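Local coordinates for FAD linked oxidase-like protein (PDB 5L6G) that oxidises the C1 hydroxyl of xylooligosaccharides and related sugars to lactones, using a bicovalently bound FAD and reducing molecular oxygen to hydrogen peroxide, at residues Leu178-Ile183 / Ala209-Gly214; Ala186-Val189 / Leu195-Ala198; Gly214-Ile219 / Gln490-Ala495; Thr390-Gly395 / Ala400-Glu405; Glu460-Glu463 / Asn469-Arg472. All blocks are in the same frame, centred on the assembly; numbering follows the deposited sequence.

Interaction 1: Leu178-Ile183 / Ala209-Gly214. With XYP (beta-D-xylopyranose), chain J.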
# COMPACT_ATOMS: atom_id res chain seq x y z
N LEU A 178 -9.16 -5.38 -0.76
CA LEU A 178 -7.77 -4.97 -0.81
C LEU A 178 -6.97 -6.07 -1.49
O LEU A 178 -7.46 -7.19 -1.61
CB LEU A 178 -7.23 -4.74 0.60
CG LEU A 178 -7.94 -3.67 1.43
CD1 LEU A 178 -7.42 -3.66 2.86
CD2 LEU A 178 -7.77 -2.31 0.77
N ALA A 179 -5.75 -5.76 -1.92
CA ALA A 179 -4.87 -6.79 -2.50
C ALA A 179 -4.69 -7.96 -1.54
O ALA A 179 -4.72 -9.12 -1.96
CB ALA A 179 -3.52 -6.18 -2.87
N VAL A 180 -4.52 -7.65 -0.26
CA VAL A 180 -4.36 -8.65 0.79
C VAL A 180 -5.52 -9.65 0.84
O VAL A 180 -5.36 -10.81 1.21
CB VAL A 180 -4.15 -7.99 2.17
CG1 VAL A 180 -5.43 -7.36 2.70
CG2 VAL A 180 -3.63 -9.00 3.16
N ASP A 181 -6.69 -9.22 0.41
CA ASP A 181 -7.88 -10.07 0.41
C ASP A 181 -7.91 -11.12 -0.68
O ASP A 181 -8.75 -12.02 -0.66
CB ASP A 181 -9.12 -9.19 0.30
CG ASP A 181 -9.27 -8.28 1.50
OD1 ASP A 181 -8.96 -8.76 2.61
OD2 ASP A 181 -9.69 -7.11 1.33
N TRP A 182 -7.00 -11.01 -1.64
CA TRP A 182 -6.96 -11.97 -2.74
C TRP A 182 -5.87 -13.02 -2.53
O TRP A 182 -5.77 -13.98 -3.30
CB TRP A 182 -6.85 -11.22 -4.06
CG TRP A 182 -8.09 -10.52 -4.24
CD1 TRP A 182 -8.40 -9.30 -3.75
CD2 TRP A 182 -9.27 -11.03 -4.84
NE1 TRP A 182 -9.71 -9.01 -4.02
CE2 TRP A 182 -10.26 -10.06 -4.70
CE3 TRP A 182 -9.58 -12.24 -5.48
CZ2 TRP A 182 -11.54 -10.22 -5.21
CZ3 TRP A 182 -10.85 -12.40 -5.98
CH2 TRP A 182 -11.82 -11.40 -5.84
N ILE A 183 -5.09 -12.87 -1.47
CA ILE A 183 -4.11 -13.89 -1.14
C ILE A 183 -4.84 -15.13 -0.63
O ILE A 183 -5.65 -15.05 0.30
CB ILE A 183 -3.11 -13.42 -0.07
CG1 ILE A 183 -2.33 -12.19 -0.57
CG2 ILE A 183 -2.17 -14.57 0.27
CD1 ILE A 183 -1.45 -11.55 0.49
N ALA A 209 -1.25 -13.11 10.49
CA ALA A 209 -0.24 -12.05 10.65
C ALA A 209 0.26 -11.49 9.31
O ALA A 209 0.43 -10.27 9.16
CB ALA A 209 0.93 -12.54 11.51
N LEU A 210 0.46 -12.35 8.32
CA LEU A 210 0.89 -11.92 7.00
C LEU A 210 -0.04 -10.92 6.35
O LEU A 210 0.41 -10.03 5.61
CB LEU A 210 1.00 -13.10 6.02
CG LEU A 210 2.12 -14.09 6.23
CD1 LEU A 210 1.99 -15.22 5.21
CD2 LEU A 210 3.48 -13.41 6.13
N ARG A 211 -1.34 -11.11 6.60
CA ARG A 211 -2.34 -10.42 5.86
C ARG A 211 -2.67 -9.08 6.50
O ARG A 211 -3.81 -8.85 6.93
CB ARG A 211 -3.57 -11.32 5.66
CG ARG A 211 -3.30 -12.22 4.46
CD ARG A 211 -3.97 -13.54 4.51
NE ARG A 211 -5.41 -13.52 4.53
CZ ARG A 211 -6.16 -13.79 5.59
NH1 ARG A 211 -5.62 -14.02 6.78
NH2 ARG A 211 -7.49 -13.81 5.45
N GLY A 212 -1.65 -8.22 6.51
CA GLY A 212 -1.71 -6.88 7.09
C GLY A 212 -0.38 -6.39 7.65
O GLY A 212 -0.13 -5.18 7.67
N ALA A 213 0.46 -7.32 8.11
CA ALA A 213 1.72 -6.96 8.75
C ALA A 213 2.88 -7.85 8.30
O ALA A 213 3.86 -8.02 9.02
CB ALA A 213 1.56 -7.02 10.26
N GLY A 214 2.77 -8.38 7.08
CA GLY A 214 3.66 -9.45 6.59
C GLY A 214 5.14 -9.15 6.50
O GLY A 214 5.96 -10.06 6.45
O1 XYP J . -15.50 -9.49 -2.52
C1 XYP J . -14.64 -10.30 -1.71
C2 XYP J . -14.30 -11.60 -2.44
C3 XYP J . -13.24 -12.41 -1.69
C4 XYP J . -12.08 -11.51 -1.27
C5 XYP J . -12.58 -10.26 -0.55
O2 XYP J . -15.51 -12.35 -2.58
O3 XYP J . -12.75 -13.49 -2.50
O4 XYP J . -11.20 -12.25 -0.42
O5 XYP J . -13.45 -9.55 -1.42
O HOH W 1 -6.57 -13.23 1.97
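The flat guanidinium of R211 stands beside V180: water 1 lies in its plane at the edge, while the carbonyl O of V180 approaches obliquely. The indole of W182 carries a bound xylose on one face, C4 of the sugar lying 4.1 Å above the ring plane and displaced toward the rim. Next to it, XYP O4 makes a very short hydrogen bond to D181 O. Both flat groups belong to the PCMH-type FAD-binding domain, where the irregular turn before strand 183-189 packs on the last part of helix 204-213, near R211, the centre of an inverse gamma turn. V180 fills this junction with a compact branched side chain. Its CG2, anti to the backbone N, presses on the R211 backbone, 3.3 Å from R211 CA, and the two side chains cross at about a right angle. I183 adds a looser contact, its CD1 4.4 Å from R211 CG. A long arginine suits the place: its aliphatic part packs on V180 while NH1 reaches A396 O. No direct hydrogen bond joins the segments; water 1 bridges them instead, donating to the carbonyls of V180 and I183 and accepting from R211 NE at 2.8 Å.

Interaction 2: Ala186-Val189 / Leu195-Ala198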
# COMPACT_ATOMS: atom_id res chain seq x y z
N ALA A 186 0.58 -18.45 0.85
CA ALA A 186 1.91 -17.90 0.67
C ALA A 186 2.92 -18.90 1.19
O ALA A 186 2.69 -19.53 2.22
CB ALA A 186 2.06 -16.60 1.45
N ASP A 187 4.03 -19.04 0.47
CA ASP A 187 5.18 -19.77 0.98
C ASP A 187 6.12 -18.77 1.61
O ASP A 187 6.40 -17.73 1.02
CB ASP A 187 5.89 -20.52 -0.14
CG ASP A 187 5.00 -21.55 -0.82
OD1 ASP A 187 4.04 -22.05 -0.19
OD2 ASP A 187 5.25 -21.81 -2.00
N VAL A 188 6.59 -19.07 2.81
CA VAL A 188 7.34 -18.12 3.59
C VAL A 188 8.63 -18.72 4.10
O VAL A 188 8.65 -19.87 4.55
CB VAL A 188 6.51 -17.66 4.82
CG1 VAL A 188 7.18 -16.46 5.50
CG2 VAL A 188 5.07 -17.35 4.40
N VAL A 189 9.69 -17.95 3.99
CA VAL A 189 10.99 -18.28 4.59
C VAL A 189 11.04 -17.58 5.94
O VAL A 189 11.02 -16.35 6.00
CB VAL A 189 12.15 -17.77 3.72
CG1 VAL A 189 13.50 -18.10 4.36
CG2 VAL A 189 12.04 -18.40 2.34
N LEU A 195 10.96 -23.26 5.90
CA LEU A 195 9.90 -22.96 4.95
C LEU A 195 8.57 -23.35 5.51
O LEU A 195 8.43 -24.40 6.15
CB LEU A 195 10.08 -23.76 3.68
CG LEU A 195 11.43 -23.57 3.02
CD1 LEU A 195 11.58 -24.48 1.83
CD2 LEU A 195 11.58 -22.09 2.64
N VAL A 196 7.57 -22.53 5.26
CA VAL A 196 6.22 -22.86 5.67
C VAL A 196 5.32 -22.34 4.60
O VAL A 196 5.68 -21.41 3.90
CB VAL A 196 5.83 -22.23 7.03
CG1 VAL A 196 6.55 -22.90 8.20
CG2 VAL A 196 6.07 -20.75 7.03
N THR A 197 4.17 -22.98 4.46
CA THR A 197 3.11 -22.47 3.62
C THR A 197 2.03 -22.03 4.59
O THR A 197 1.66 -22.78 5.51
CB THR A 197 2.58 -23.52 2.64
OG1 THR A 197 3.61 -23.87 1.72
CG2 THR A 197 1.35 -23.00 1.88
N ALA A 198 1.53 -20.83 4.37
CA ALA A 198 0.48 -20.25 5.19
C ALA A 198 -0.79 -20.11 4.36
O ALA A 198 -0.76 -19.68 3.21
CB ALA A 198 0.92 -18.91 5.74
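Four backbone hydrogen bonds join A186-V189 to L195-A198 as an antiparallel beta hairpin. A186 with A198 and V188 with V196 are the hydrogen-bonded pairs, and V188 N reaches V196 O at 2.7 Å, with an N-H...O angle of 164°. Between them, in the non-hydrogen-bonded pair D187 with T197, the side chains lie side by side, and T197 OG1 donates to D187 OD1 at 2.7 Å from above the carboxylate plane, 39° out of it. The threonine hydroxyl stands beside its own backbone N (chi1 -65°), on the side of the aspartate. V189 and L195 extend the same face with an apolar contact, V189 CG2 to L195 CD2 at 3.7 Å. On the other face V188 CB meets V196 CG2 at 3.8 Å, and the small A186 and A198 sit next to them. Beta-branched valines suit extended backbone, and the alanines, together with V188, pack against L210 of helix 204-213. V189 and L195 pack instead on V70 of helix 70-83. Farther out, R224 of strand 219-229 forms a salt bridge with D187 OD1. That oxygen thus serves both a hydroxyl and a guanidinium, which would be expected to favour a charged carboxylate.

Interaction 3: Gly214-Ile219 / Gln490-Ala495. With FAD (flavin-adenine dinucleotide), chain D.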
# COMPACT_ATOMS: atom_id res chain seq x y z
N GLY A 214 2.77 -8.38 7.08
CA GLY A 214 3.66 -9.45 6.59
C GLY A 214 5.14 -9.15 6.50
O GLY A 214 5.96 -10.06 6.45
N SER A 215 5.52 -7.88 6.55
CA SER A 215 6.93 -7.50 6.56
C SER A 215 7.64 -7.94 7.83
O SER A 215 8.86 -7.91 7.89
CB SER A 215 7.08 -5.97 6.42
OG SER A 215 6.24 -5.28 7.33
N ASN A 216 6.89 -8.33 8.85
CA ASN A 216 7.46 -8.61 10.15
C ASN A 216 7.74 -10.08 10.44
O ASN A 216 8.36 -10.38 11.45
CB ASN A 216 6.52 -8.09 11.23
CG ASN A 216 6.42 -6.58 11.23
OD1 ASN A 216 7.35 -5.91 11.65
ND2 ASN A 216 5.30 -6.05 10.73
N PHE A 217 7.25 -10.98 9.59
CA PHE A 217 7.22 -12.40 9.95
C PHE A 217 8.03 -13.37 9.13
O PHE A 217 8.14 -14.53 9.50
CB PHE A 217 5.77 -12.86 10.03
CG PHE A 217 4.98 -12.04 10.99
CD1 PHE A 217 5.08 -12.28 12.34
CD2 PHE A 217 4.21 -10.98 10.56
CE1 PHE A 217 4.38 -11.50 13.25
CE2 PHE A 217 3.51 -10.21 11.46
CZ PHE A 217 3.59 -10.48 12.81
N GLY A 218 8.65 -12.91 8.04
CA GLY A 218 9.42 -13.78 7.17
C GLY A 218 9.47 -13.15 5.80
O GLY A 218 8.98 -12.05 5.61
N ILE A 219 10.12 -13.81 4.87
CA ILE A 219 10.11 -13.35 3.49
C ILE A 219 9.18 -14.27 2.74
O ILE A 219 9.41 -15.47 2.68
CB ILE A 219 11.53 -13.39 2.89
CG1 ILE A 219 12.45 -12.45 3.68
CG2 ILE A 219 11.48 -12.98 1.42
CD1 ILE A 219 13.83 -12.32 3.10
N GLN A 490 10.13 0.60 12.21
CA GLN A 490 8.73 0.49 12.60
C GLN A 490 8.21 -0.93 12.60
O GLN A 490 7.00 -1.16 12.46
CB GLN A 490 7.87 1.40 11.72
CG GLN A 490 8.25 2.87 11.89
CD GLN A 490 7.39 3.80 11.06
OE1 GLN A 490 6.79 3.39 10.07
NE2 GLN A 490 7.34 5.06 11.46
N ALA A 491 9.11 -1.90 12.80
CA ALA A 491 8.71 -3.29 12.92
C ALA A 491 7.96 -3.53 14.23
O ALA A 491 8.23 -2.90 15.27
CB ALA A 491 9.88 -4.24 12.83
N VAL A 492 7.04 -4.49 14.16
CA VAL A 492 6.37 -5.01 15.33
C VAL A 492 7.41 -5.55 16.31
O VAL A 492 8.30 -6.30 15.92
CB VAL A 492 5.40 -6.13 14.96
CG1 VAL A 492 4.87 -6.81 16.19
CG2 VAL A 492 4.25 -5.54 14.12
N GLU A 493 7.27 -5.19 17.57
CA GLU A 493 8.14 -5.70 18.64
C GLU A 493 7.66 -7.06 19.15
O GLU A 493 6.47 -7.21 19.45
CB GLU A 493 8.12 -4.77 19.83
CG GLU A 493 8.79 -3.44 19.62
CD GLU A 493 8.67 -2.57 20.85
OE1 GLU A 493 9.34 -2.90 21.86
OE2 GLU A 493 7.91 -1.59 20.80
N PRO A 494 8.57 -8.01 19.34
CA PRO A 494 8.10 -9.26 19.94
C PRO A 494 7.45 -8.98 21.29
O PRO A 494 7.87 -8.07 22.01
CB PRO A 494 9.39 -10.09 20.13
CG PRO A 494 10.42 -9.46 19.26
CD PRO A 494 10.02 -8.03 19.05
N ALA A 495 6.41 -9.74 21.61
CA ALA A 495 5.83 -9.69 22.94
C ALA A 495 6.91 -10.17 23.91
O ALA A 495 7.74 -11.01 23.56
CB ALA A 495 4.59 -10.58 23.03
PA FAD D . 9.19 -2.52 -0.70
O1A FAD D . 9.99 -3.49 -1.54
O2A FAD D . 9.86 -1.24 -0.34
O5B FAD D . 8.57 -3.26 0.54
C5B FAD D . 7.73 -2.62 1.50
C4B FAD D . 7.74 -3.40 2.79
O4B FAD D . 7.26 -4.73 2.55
C3B FAD D . 9.14 -3.56 3.38
O3B FAD D . 9.05 -3.64 4.78
C2B FAD D . 9.59 -4.89 2.84
O2B FAD D . 10.63 -5.49 3.59
C1B FAD D . 8.29 -5.67 2.85
N9A FAD D . 8.32 -6.74 1.85
C8A FAD D . 8.54 -6.64 0.54
N7A FAD D . 8.51 -7.86 -0.04
C5A FAD D . 8.24 -8.72 0.94
C6A FAD D . 8.10 -10.18 1.02
N6A FAD D . 8.21 -10.87 -0.13
N1A FAD D . 7.87 -10.72 2.23
C2A FAD D . 7.75 -10.00 3.35
N3A FAD D . 7.87 -8.64 3.35
C4A FAD D . 8.12 -7.99 2.18
N1 FAD D . -0.53 1.76 -2.03
C2 FAD D . -1.88 1.53 -2.09
O2 FAD D . -2.45 0.94 -1.13
N3 FAD D . -2.60 1.90 -3.18
C4 FAD D . -2.03 2.49 -4.26
O4 FAD D . -2.69 2.84 -5.29
C4X FAD D . -0.58 2.77 -4.26
N5 FAD D . 0.07 3.37 -5.30
C5X FAD D . 1.44 3.60 -5.30
C6 FAD D . 2.10 4.19 -6.39
C7 FAD D . 3.49 4.41 -6.32
C7M FAD D . 4.16 5.07 -7.50
C8 FAD D . 4.29 3.99 -5.12
C8M FAD D . 5.80 4.15 -5.05
C9 FAD D . 3.60 3.39 -4.06
C9A FAD D . 2.21 3.20 -4.09
N10 FAD D . 1.50 2.61 -3.01
C10 FAD D . 0.13 2.37 -3.04
C1' FAD D . 2.17 2.20 -1.79
C2' FAD D . 2.60 0.76 -1.82
O2' FAD D . 1.43 -0.03 -1.58
C3' FAD D . 3.57 0.58 -0.67
O3' FAD D . 4.68 1.47 -0.79
C4' FAD D . 4.06 -0.87 -0.68
O4' FAD D . 4.35 -1.27 0.67
C5' FAD D . 5.26 -0.99 -1.58
O5' FAD D . 5.49 -2.37 -1.89
P FAD D . 6.89 -2.74 -2.53
O1P FAD D . 7.06 -4.23 -2.60
O2P FAD D . 7.09 -1.97 -3.79
O3P FAD D . 7.89 -2.02 -1.51
O HOH W 2 5.39 -2.91 10.93
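A short 3-10 turn, 214-216, brings N216 to within 6.1 Å of A491, CA to CA, where the chain 490-495 runs past without regular structure. The N216 side chain points toward that chain and makes every close contact of its segment; its CG stands beside its own backbone N (chi1 -67°), which places the amide against 490-495. Its OD1 accepts from V492 N at 2.9 Å, a bent bond (N-H...O 148°) whose donor stands 55° out of the carbonyl plane. OD1 also lies against A491, 3.2 Å from A491 CA. The other end of the amide meets V492, whose CG2 approaches N216 ND2 at 3.6 Å, the two side chains crossing at about a right angle. ND2 has polar partners as well: water 2, which donates in turn to Q490 O, and the carbonyl of A213. Asparagine suits this buried place because one short amide can satisfy both a backbone N-H and a carbonyl. The same loop lines the adenosine end of FAD: S215 CB lies 3.5 Å from ribose O3B, and G218 O 3.3 Å from adenine C2A. This ties the berberine-like C-terminal region to a loop lining the cofactor. The loop connects helix 204-213 to strand 219-229, with F217 packed on helix 470-480, while V492 touches Y466 of helix 458-466 and R474 of helix 470-480.

Interaction 4: Thr390-Gly395 / Ala400-Glu405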
# COMPACT_ATOMS: atom_id res chain seq x y z
N THR A 390 -14.55 -3.35 3.84
CA THR A 390 -15.04 -3.43 5.20
C THR A 390 -16.14 -4.49 5.38
O THR A 390 -16.84 -4.49 6.39
CB THR A 390 -15.51 -2.03 5.65
OG1 THR A 390 -16.38 -1.48 4.66
CG2 THR A 390 -14.34 -1.09 5.81
N ARG A 391 -16.30 -5.39 4.41
CA ARG A 391 -17.11 -6.59 4.60
C ARG A 391 -16.26 -7.77 5.05
O ARG A 391 -16.79 -8.80 5.45
CB ARG A 391 -17.85 -6.95 3.30
CG ARG A 391 -19.12 -6.16 3.15
CD ARG A 391 -19.80 -6.40 1.82
NE ARG A 391 -21.07 -5.67 1.76
CZ ARG A 391 -21.73 -5.37 0.64
NH1 ARG A 391 -21.24 -5.70 -0.55
NH2 ARG A 391 -22.89 -4.73 0.72
N VAL A 392 -14.94 -7.65 4.95
CA VAL A 392 -14.07 -8.69 5.47
C VAL A 392 -14.26 -8.73 6.99
O VAL A 392 -14.17 -7.68 7.64
CB VAL A 392 -12.59 -8.41 5.13
CG1 VAL A 392 -11.67 -9.32 5.93
CG2 VAL A 392 -12.33 -8.57 3.64
N PRO A 393 -14.54 -9.93 7.56
CA PRO A 393 -14.76 -10.04 9.01
C PRO A 393 -13.57 -9.55 9.85
O PRO A 393 -12.42 -9.70 9.42
CB PRO A 393 -14.96 -11.54 9.24
CG PRO A 393 -15.32 -12.09 7.91
CD PRO A 393 -14.69 -11.23 6.88
N PRO A 394 -13.85 -8.98 11.05
CA PRO A 394 -12.81 -8.39 11.90
C PRO A 394 -11.74 -9.37 12.38
O PRO A 394 -10.69 -8.92 12.82
CB PRO A 394 -13.58 -7.84 13.11
CG PRO A 394 -14.99 -8.31 12.98
CD PRO A 394 -15.21 -8.72 11.56
N GLY A 395 -12.01 -10.67 12.34
CA GLY A 395 -11.01 -11.68 12.71
C GLY A 395 -10.22 -12.29 11.55
O GLY A 395 -9.35 -13.12 11.77
N ALA A 400 -6.03 -3.93 10.03
CA ALA A 400 -6.84 -3.50 11.17
C ALA A 400 -8.16 -2.83 10.83
O ALA A 400 -9.03 -2.68 11.68
CB ALA A 400 -6.02 -2.57 12.08
N PHE A 401 -8.29 -2.38 9.60
CA PHE A 401 -9.30 -1.38 9.29
C PHE A 401 -10.44 -1.94 8.45
O PHE A 401 -10.54 -1.67 7.25
CB PHE A 401 -8.61 -0.18 8.64
CG PHE A 401 -7.44 0.32 9.44
CD1 PHE A 401 -7.63 0.83 10.71
CD2 PHE A 401 -6.17 0.26 8.94
CE1 PHE A 401 -6.56 1.27 11.47
CE2 PHE A 401 -5.09 0.70 9.70
CZ PHE A 401 -5.28 1.21 10.95
N ARG A 402 -11.30 -2.69 9.11
CA ARG A 402 -12.38 -3.43 8.47
C ARG A 402 -13.81 -3.07 8.86
O ARG A 402 -14.74 -3.67 8.34
CB ARG A 402 -12.18 -4.91 8.77
CG ARG A 402 -10.88 -5.44 8.24
CD ARG A 402 -10.78 -5.32 6.73
NE ARG A 402 -9.68 -6.15 6.22
CZ ARG A 402 -9.41 -6.39 4.93
NH1 ARG A 402 -10.15 -5.90 3.94
NH2 ARG A 402 -8.37 -7.17 4.64
N ASP A 403 -13.97 -2.18 9.82
CA ASP A 403 -15.29 -1.73 10.27
C ASP A 403 -15.92 -0.78 9.25
O ASP A 403 -15.37 0.26 8.97
CB ASP A 403 -15.18 -1.05 11.63
CG ASP A 403 -16.53 -0.84 12.26
OD1 ASP A 403 -17.32 -0.02 11.74
OD2 ASP A 403 -16.82 -1.54 13.25
N PRO A 404 -17.10 -1.15 8.73
CA PRO A 404 -17.68 -0.34 7.65
C PRO A 404 -18.11 1.09 8.05
O PRO A 404 -18.25 1.95 7.18
CB PRO A 404 -18.87 -1.18 7.16
CG PRO A 404 -19.15 -2.18 8.23
CD PRO A 404 -17.93 -2.30 9.10
N GLU A 405 -18.30 1.34 9.35
CA GLU A 405 -18.59 2.69 9.82
C GLU A 405 -17.38 3.41 10.46
O GLU A 405 -17.17 4.62 10.26
CB GLU A 405 -19.80 2.67 10.76
CG GLU A 405 -21.12 2.44 10.02
CD GLU A 405 -21.35 1.01 9.58
OE1 GLU A 405 -21.33 0.12 10.44
OE2 GLU A 405 -21.57 0.77 8.36
O HOH W 3 -15.87 -5.94 8.87
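Close to the bound xylose, whose nearest approach to the V392 side chain is about 5 Å, two arms of one long loop pack together. V392 lies over one face of the R402 guanidinium, its CB 3.5 Å above the plane and offset toward the rim, with V392 CG2 3.5 Å from R402 NH1. A bend of the arginine chain at chi2 (-61°) lays the guanidinium alongside V392. A branched apolar residue suits a guanidinium face, which forms no hydrogen bonds, and the N-H groups are used in other directions: NH2 makes a salt bridge with D181, and NH1 bonds to V389 O. The loop joins the antiparallel strands 374-381 and 409-417 of the large eight-stranded sheet, and here its outgoing and returning arms lie against each other with no direct hydrogen bond between them. Water 3 lies between V392 O and R402 O, 2.6 Å from R402 O. T390 packs tightly at the other end: its CB is 3.4 Å from P404 CA, closer than usual for two carbons, and its CG2 touches D403 O at 3.6 Å. The rigid P404 is the middle residue of an Asx turn, in which D403 OD1 accepts from E405 N at 2.9 Å.

Interaction 5: Glu460-Glu463 / Asn469-Arg472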
# COMPACT_ATOMS: atom_id res chain seq x y z
N GLU A 460 4.64 4.41 18.52
CA GLU A 460 3.46 5.00 17.95
C GLU A 460 3.10 4.28 16.66
O GLU A 460 1.94 3.99 16.44
CB GLU A 460 3.57 6.51 17.69
CG GLU A 460 2.21 7.10 17.29
CD GLU A 460 2.22 8.58 16.95
OE1 GLU A 460 3.30 9.21 16.92
OE2 GLU A 460 1.12 9.10 16.67
N ALA A 461 4.10 3.97 15.84
CA ALA A 461 3.85 3.39 14.52
C ALA A 461 3.08 2.07 14.63
O ALA A 461 2.05 1.87 13.95
CB ALA A 461 5.16 3.20 13.77
N GLN A 462 3.56 1.18 15.49
CA GLN A 462 2.90 -0.11 15.71
C GLN A 462 1.45 0.09 16.13
O GLN A 462 0.55 -0.62 15.66
CB GLN A 462 3.59 -0.88 16.81
CG GLN A 462 4.92 -1.44 16.41
CD GLN A 462 5.65 -1.91 17.61
OE1 GLN A 462 5.41 -3.00 18.09
NE2 GLN A 462 6.50 -1.06 18.16
N GLU A 463 1.24 1.06 17.03
CA GLU A 463 -0.09 1.31 17.57
C GLU A 463 -1.04 1.82 16.51
O GLU A 463 -2.14 1.30 16.37
CB GLU A 463 -0.03 2.25 18.77
CG GLU A 463 0.61 1.56 19.96
CD GLU A 463 0.58 2.33 21.27
OE1 GLU A 463 0.17 3.51 21.28
OE2 GLU A 463 0.99 1.73 22.30
N ASN A 469 -5.15 -5.02 16.63
CA ASN A 469 -4.46 -6.27 16.29
C ASN A 469 -2.99 -6.31 16.71
O ASN A 469 -2.33 -7.35 16.56
CB ASN A 469 -4.61 -6.50 14.81
CG ASN A 469 -6.03 -6.83 14.44
OD1 ASN A 469 -6.79 -7.25 15.31
ND2 ASN A 469 -6.40 -6.63 13.20
N LEU A 470 -2.50 -5.22 17.29
CA LEU A 470 -1.11 -5.16 17.69
C LEU A 470 -0.74 -6.27 18.66
O LEU A 470 0.28 -6.92 18.50
CB LEU A 470 -0.75 -3.81 18.30
CG LEU A 470 0.72 -3.65 18.71
CD1 LEU A 470 1.65 -3.93 17.53
CD2 LEU A 470 0.94 -2.25 19.28
N ASP A 471 -1.56 -6.48 19.69
CA ASP A 471 -1.14 -7.40 20.76
C ASP A 471 -0.93 -8.82 20.22
O ASP A 471 0.08 -9.46 20.51
CB ASP A 471 -2.10 -7.36 21.94
CG ASP A 471 -1.89 -6.12 22.82
OD1 ASP A 471 -0.87 -5.41 22.65
OD2 ASP A 471 -2.74 -5.84 23.70
N ARG A 472 -1.85 -9.31 19.40
CA ARG A 472 -1.69 -10.63 18.82
C ARG A 472 -0.51 -10.67 17.84
O ARG A 472 0.27 -11.62 17.84
CB ARG A 472 -2.97 -11.06 18.12
CG ARG A 472 -2.84 -12.44 17.51
CD ARG A 472 -4.16 -12.87 16.93
NE ARG A 472 -4.04 -14.15 16.23
CZ ARG A 472 -4.97 -14.63 15.40
NH1 ARG A 472 -6.08 -13.93 15.17
NH2 ARG A 472 -4.79 -15.79 14.81
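With CG anti to the backbone N (chi1 -178°) and chi2 at 55°, L470 directs its two methyl groups across to the helix 460-463, where they meet Q462 and E463. Q462 CG stands beside its own backbone N (chi1 -73°), and the extended chain beyond it leaves CB against the leucine fork, with OE1 still beside CD1. The fork of L470 therefore sits against the base of the glutamine: L470 CD1 is 3.7 Å from Q462 CB, and L470 CD2 is 3.9 Å from the same carbon. CD1 also lies 3.9 Å from Q462 OE1. The next residue, E463, offers its CG to L470 CD2 at 3.9 Å, although its CB points away from the other helix. Both pairs of side chains meet at an oblique angle. These residues belong to two consecutive helices of the berberine-like C-terminal region: helix 458-466 ends, a short turn redirects the chain, and helix 470-480 begins at the leucine itself. A leucine suits this first turn because it can reach the preceding helix with carbon alone, while the methylene parts of the glutamine and glutamate supply apolar surface below their polar ends. No hydrogen bond crosses between the segments. The Q462 amide is engaged to other sides, OE1 accepting from E493 N in the C-terminal chain and NE2 bonding to R458 O one turn back. On the second helix R472 faces elsewhere, forming a salt bridge with D205 and a cation-pi contact with W208, and N469 ND2 bonds to S398 O.

In the fold
Interactions 1 and 3 are buried, whereas 2, 4 and 5 are only partly so. L210 of helix 204-213, in interaction 1, packs on V188 and A198 of interaction 2; interactions 1 and 3 meet at G214 and at A209 with F217. The sheet hydrogen bonding of interaction 2 continues to interaction 3 through V189 N and I219 O. Interaction 4 reaches interaction 1 where V180 and L178 pack on R402, linking the FAD domain to the loop of the large sheet. Interaction 5 touches interaction 3 at A461 with Q490, and interaction 4 at N469 with A400. Backbone bonds dominate interaction 2, a single amide interaction 3, side-chain packing supplemented by a bridging water interactions 1 and 4, and carbon contacts interaction 5.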